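Local coordinates for protein intracellular serine protease (Bacillus licheniformis, PDB 4ZOQ) that probably acts as a subtilisin-like serine endopeptidase that cleaves lanthipeptide precursors, this chain being its N-terminal prodomain, at residues A[31-40]-A[80-90]. Sequence-based numbering, arbitrary orientation.
Sequences QYLLLEHVKD and LAEKVGADVIE
Y32 and I89 form a hydrogen-bonded antiparallel pair, with Y32 N to I89 O at 3.0 Å and I89 N to Y32 O at 2.6 Å. L34 and D87 repeat this pattern. E36 N adds a fifth bond to G85 O, 2.8 Å long and nearly straight at 169°, just past the strand 31-35. L33/V88 and L35/A86 alternate with these as non-hydrogen-bonded pairs. CA-H...O contacts supplement the pairing, such as V88 CA to Y32 O.

The apolar contacts centre on L33. With chi1 at -84°, its CG sits beside the backbone N and the methyls reach different neighbours. CD2 lies alongside V88, 3.4 Å from V88 CG2, and also meets A86 CB. CD1 meets L80 CD2 tip to tip at 3.6 Å. L44 of helix 41-49 and F76 of helix 70-80 pack on L33 as well, so this face of the sheet is covered by helices. Beyond the strands, D40 and V84 pass one another pointing opposite ways, with D40 CB 3.9 Å from V84 CG1.

At the other end the extended Q31 side chain crosses E90. Its OE1 approaches E90 CG at 3.3 Å, and the amide and carboxylate planes stand 76° apart.

The face bearing Y32, L34, D87 and I89 turns to the protease chain, where V150 packs on D87 and I89, and R157 on L34. The paired strands are an inner strand, 31-35, and the edge strand 86-89 of this chain's four-stranded antiparallel sheet backed by two helices, the alpha/beta sandwich of subtilisin-type prodomains.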
loop_
_atom_site.group_PDB
_atom_site.type_symbol
_atom_site.label_atom_id
_atom_site.label_comp_id
_atom_site.label_asym_id
_atom_site.label_seq_id
_atom_site.Cartn_x
_atom_site.Cartn_y
_atom_site.Cartn_z
ATOM N N GLN A 31 -7.846 -23.908 -7.596
ATOM C CA GLN A 31 -7.102 -24.039 -6.342
ATOM C C GLN A 31 -5.709 -23.394 -6.402
ATOM O O GLN A 31 -5.331 -22.809 -7.415
ATOM C CB GLN A 31 -6.974 -25.500 -5.926
ATOM C CG GLN A 31 -8.267 -26.249 -6.022
ATOM C CD GLN A 31 -8.131 -27.661 -5.553
ATOM O OE1 GLN A 31 -9.032 -28.199 -4.915
ATOM N NE2 GLN A 31 -6.994 -28.267 -5.838
ATOM N N TYR A 32 -4.964 -23.484 -5.299
ATOM C CA TYR A 32 -3.658 -22.837 -5.196
ATOM C C TYR A 32 -2.604 -23.776 -4.616
ATOM O O TYR A 32 -2.895 -24.611 -3.745
ATOM C CB TYR A 32 -3.735 -21.562 -4.342
ATOM C CG TYR A 32 -4.543 -20.444 -4.959
ATOM C CD1 TYR A 32 -5.914 -20.328 -4.718
ATOM C CD2 TYR A 32 -3.940 -19.505 -5.788
ATOM C CE1 TYR A 32 -6.659 -19.305 -5.301
ATOM C CE2 TYR A 32 -4.681 -18.472 -6.365
ATOM C CZ TYR A 32 -6.033 -18.385 -6.121
ATOM O OH TYR A 32 -6.751 -17.364 -6.694
ATOM N N LEU A 33 -1.375 -23.621 -5.093
ATOM C CA LEU A 33 -0.283 -24.493 -4.701
ATOM C C LEU A 33 0.970 -23.732 -4.291
ATOM O O LEU A 33 1.368 -22.766 -4.942
ATOM C CB LEU A 33 0.089 -25.440 -5.855
ATOM C CG LEU A 33 -0.627 -26.757 -6.130
ATOM C CD1 LEU A 33 -0.375 -27.171 -7.556
ATOM C CD2 LEU A 33 -0.091 -27.817 -5.204
ATOM N N LEU A 34 1.623 -24.216 -3.246
ATOM C CA LEU A 34 2.892 -23.671 -2.851
ATOM C C LEU A 34 3.936 -24.790 -2.896
ATOM O O LEU A 34 3.846 -25.753 -2.142
ATOM C CB LEU A 34 2.814 -23.027 -1.463
ATOM C CG LEU A 34 4.143 -22.371 -1.108
ATOM C CD1 LEU A 34 4.466 -21.267 -2.119
ATOM C CD2 LEU A 34 4.119 -21.810 0.310
ATOM N N LEU A 35 4.883 -24.711 -3.831
ATOM C CA LEU A 35 5.964 -25.698 -3.896
ATOM C C LEU A 35 6.907 -25.555 -2.704
ATOM O O LEU A 35 7.151 -24.455 -2.220
ATOM C CB LEU A 35 6.764 -25.548 -5.205
ATOM C CG LEU A 35 6.052 -25.567 -6.558
ATOM C CD1 LEU A 35 6.935 -24.983 -7.633
ATOM C CD2 LEU A 35 5.680 -26.985 -6.935
ATOM N N GLU A 36 7.458 -26.665 -2.244
ATOM C CA GLU A 36 8.487 -26.591 -1.234
ATOM C C GLU A 36 9.753 -26.007 -1.830
ATOM O O GLU A 36 10.539 -25.343 -1.155
ATOM C CB GLU A 36 8.846 -27.963 -0.703
ATOM C CG GLU A 36 8.010 -28.626 0.380
ATOM C CD GLU A 36 8.674 -29.950 0.789
ATOM O OE1 GLU A 36 9.929 -30.015 0.679
ATOM O OE2 GLU A 36 7.963 -30.905 1.194
ATOM N N HIS A 37 9.936 -26.228 -3.125
ATOM C CA HIS A 37 11.116 -25.720 -3.798
ATOM C C HIS A 37 10.750 -25.123 -5.126
ATOM O O HIS A 37 10.088 -25.756 -5.941
ATOM C CB HIS A 37 12.133 -26.845 -4.016
ATOM C CG HIS A 37 12.512 -27.569 -2.763
ATOM N ND1 HIS A 37 11.773 -28.621 -2.262
ATOM C CD2 HIS A 37 13.551 -27.399 -1.911
ATOM C CE1 HIS A 37 12.342 -29.070 -1.157
ATOM N NE2 HIS A 37 13.421 -28.344 -0.921
ATOM N N VAL A 38 11.193 -23.894 -5.343
ATOM C CA VAL A 38 10.758 -23.153 -6.505
ATOM C C VAL A 38 11.422 -23.715 -7.759
ATOM O O VAL A 38 10.987 -23.430 -8.865
ATOM C CB VAL A 38 11.013 -21.633 -6.337
ATOM C CG1 VAL A 38 10.494 -21.146 -4.979
ATOM C CG2 VAL A 38 12.471 -21.273 -6.604
ATOM N N LYS A 39 12.499 -24.478 -7.602
ATOM C CA LYS A 39 13.090 -25.122 -8.774
ATOM C C LYS A 39 12.160 -26.169 -9.384
ATOM O O LYS A 39 12.366 -26.571 -10.526
ATOM C CB LYS A 39 14.456 -25.735 -8.461
ATOM C CG LYS A 39 15.543 -24.693 -8.238
ATOM C CD LYS A 39 15.467 -23.664 -9.373
ATOM C CE LYS A 39 16.779 -22.945 -9.630
ATOM N NZ LYS A 39 16.905 -22.590 -11.086
ATOM N N ASP A 40 11.147 -26.613 -8.637
ATOM C CA ASP A 40 10.223 -27.613 -9.172
ATOM C C ASP A 40 9.041 -27.005 -9.952
ATOM O O ASP A 40 8.043 -27.682 -10.196
ATOM C CB ASP A 40 9.690 -28.525 -8.062
ATOM C CG ASP A 40 10.798 -29.256 -7.322
ATOM O OD1 ASP A 40 11.894 -29.416 -7.906
ATOM O OD2 ASP A 40 10.562 -29.705 -6.176
ATOM N N LEU A 80 1.029 -35.018 -8.800
ATOM C CA LEU A 80 2.034 -33.995 -8.640
ATOM C C LEU A 80 2.702 -34.305 -7.315
ATOM O O LEU A 80 3.902 -34.085 -7.129
ATOM C CB LEU A 80 1.416 -32.601 -8.631
ATOM C CG LEU A 80 2.383 -31.448 -8.364
ATOM C CD1 LEU A 80 3.367 -31.300 -9.519
ATOM C CD2 LEU A 80 1.630 -30.152 -8.093
ATOM N N ALA A 81 1.903 -34.884 -6.422
ATOM C CA ALA A 81 2.327 -35.233 -5.076
ATOM C C ALA A 81 3.296 -36.413 -5.017
ATOM O O ALA A 81 4.018 -36.577 -4.025
ATOM C CB ALA A 81 1.102 -35.525 -4.215
ATOM N N GLU A 82 3.354 -37.209 -6.084
ATOM C CA GLU A 82 4.259 -38.354 -6.096
ATOM C C GLU A 82 5.687 -37.981 -6.486
ATOM O O GLU A 82 6.616 -38.749 -6.246
ATOM C CB GLU A 82 3.744 -39.429 -7.069
ATOM C CG GLU A 82 2.228 -39.488 -7.174
ATOM C CD GLU A 82 1.720 -40.559 -8.146
ATOM O OE1 GLU A 82 2.546 -41.161 -8.866
ATOM O OE2 GLU A 82 0.485 -40.771 -8.214
ATOM N N LYS A 83 5.883 -36.814 -7.089
ATOM C CA LYS A 83 7.248 -36.414 -7.430
ATOM C C LYS A 83 7.726 -35.151 -6.728
ATOM O O LYS A 83 8.877 -35.082 -6.284
ATOM C CB LYS A 83 7.415 -36.258 -8.937
ATOM C CG LYS A 83 7.223 -37.573 -9.721
ATOM C CD LYS A 83 8.097 -37.555 -10.981
ATOM C CE LYS A 83 7.955 -38.811 -11.828
ATOM N NZ LYS A 83 8.489 -38.554 -13.208
ATOM N N VAL A 84 6.862 -34.154 -6.593
ATOM C CA VAL A 84 7.326 -32.943 -5.932
ATOM C C VAL A 84 6.481 -32.603 -4.703
ATOM O O VAL A 84 5.290 -32.952 -4.616
ATOM C CB VAL A 84 7.337 -31.753 -6.899
ATOM C CG1 VAL A 84 8.174 -32.103 -8.132
ATOM C CG2 VAL A 84 5.933 -31.391 -7.298
ATOM N N GLY A 85 7.109 -31.932 -3.741
ATOM C CA GLY A 85 6.407 -31.546 -2.528
ATOM C C GLY A 85 5.725 -30.198 -2.679
ATOM O O GLY A 85 6.373 -29.194 -2.978
ATOM N N ALA A 86 4.407 -30.187 -2.512
ATOM C CA ALA A 86 3.630 -28.952 -2.541
ATOM C C ALA A 86 2.445 -29.017 -1.571
ATOM O O ALA A 86 1.886 -30.090 -1.348
ATOM C CB ALA A 86 3.151 -28.670 -3.949
ATOM N N ASP A 87 2.038 -27.880 -1.017
ATOM C CA ASP A 87 0.830 -27.832 -0.184
ATOM C C ASP A 87 -0.257 -27.177 -1.029
ATOM O O ASP A 87 0.041 -26.306 -1.844
ATOM C CB ASP A 87 1.061 -27.061 1.132
ATOM C CG ASP A 87 2.259 -27.575 1.923
ATOM O OD1 ASP A 87 2.633 -28.755 1.762
ATOM O OD2 ASP A 87 2.855 -26.797 2.693
ATOM N N VAL A 88 -1.507 -27.596 -0.845
ATOM C CA VAL A 88 -2.602 -27.169 -1.721
ATOM C C VAL A 88 -3.681 -26.389 -0.972
ATOM O O VAL A 88 -4.042 -26.749 0.139
ATOM C CB VAL A 88 -3.250 -28.400 -2.396
ATOM C CG1 VAL A 88 -4.207 -27.998 -3.492
ATOM C CG2 VAL A 88 -2.174 -29.325 -2.924
ATOM N N ILE A 89 -4.252 -25.367 -1.599
ATOM C CA ILE A 89 -5.310 -24.622 -0.939
ATOM C C ILE A 89 -6.590 -24.661 -1.753
ATOM O O ILE A 89 -6.570 -24.497 -2.966
ATOM C CB ILE A 89 -4.913 -23.120 -0.717
ATOM C CG1 ILE A 89 -3.784 -22.986 0.292
ATOM C CG2 ILE A 89 -6.101 -22.286 -0.235
ATOM C CD1 ILE A 89 -3.168 -21.589 0.297
ATOM N N GLU A 90 -7.704 -24.854 -1.052
ATOM C CA GLU A 90 -9.030 -24.947 -1.650
ATOM C C GLU A 90 -9.836 -23.663 -1.434
ATOM O O GLU A 90 -9.341 -22.548 -1.661
ATOM C CB GLU A 90 -9.764 -26.174 -1.099
ATOM C CG GLU A 90 -9.283 -27.503 -1.727
ATOM C CD GLU A 90 -8.044 -28.113 -1.060
ATOM O OE1 GLU A 90 -7.431 -27.459 -0.189
ATOM O OE2 GLU A 90 -7.668 -29.251 -1.427
#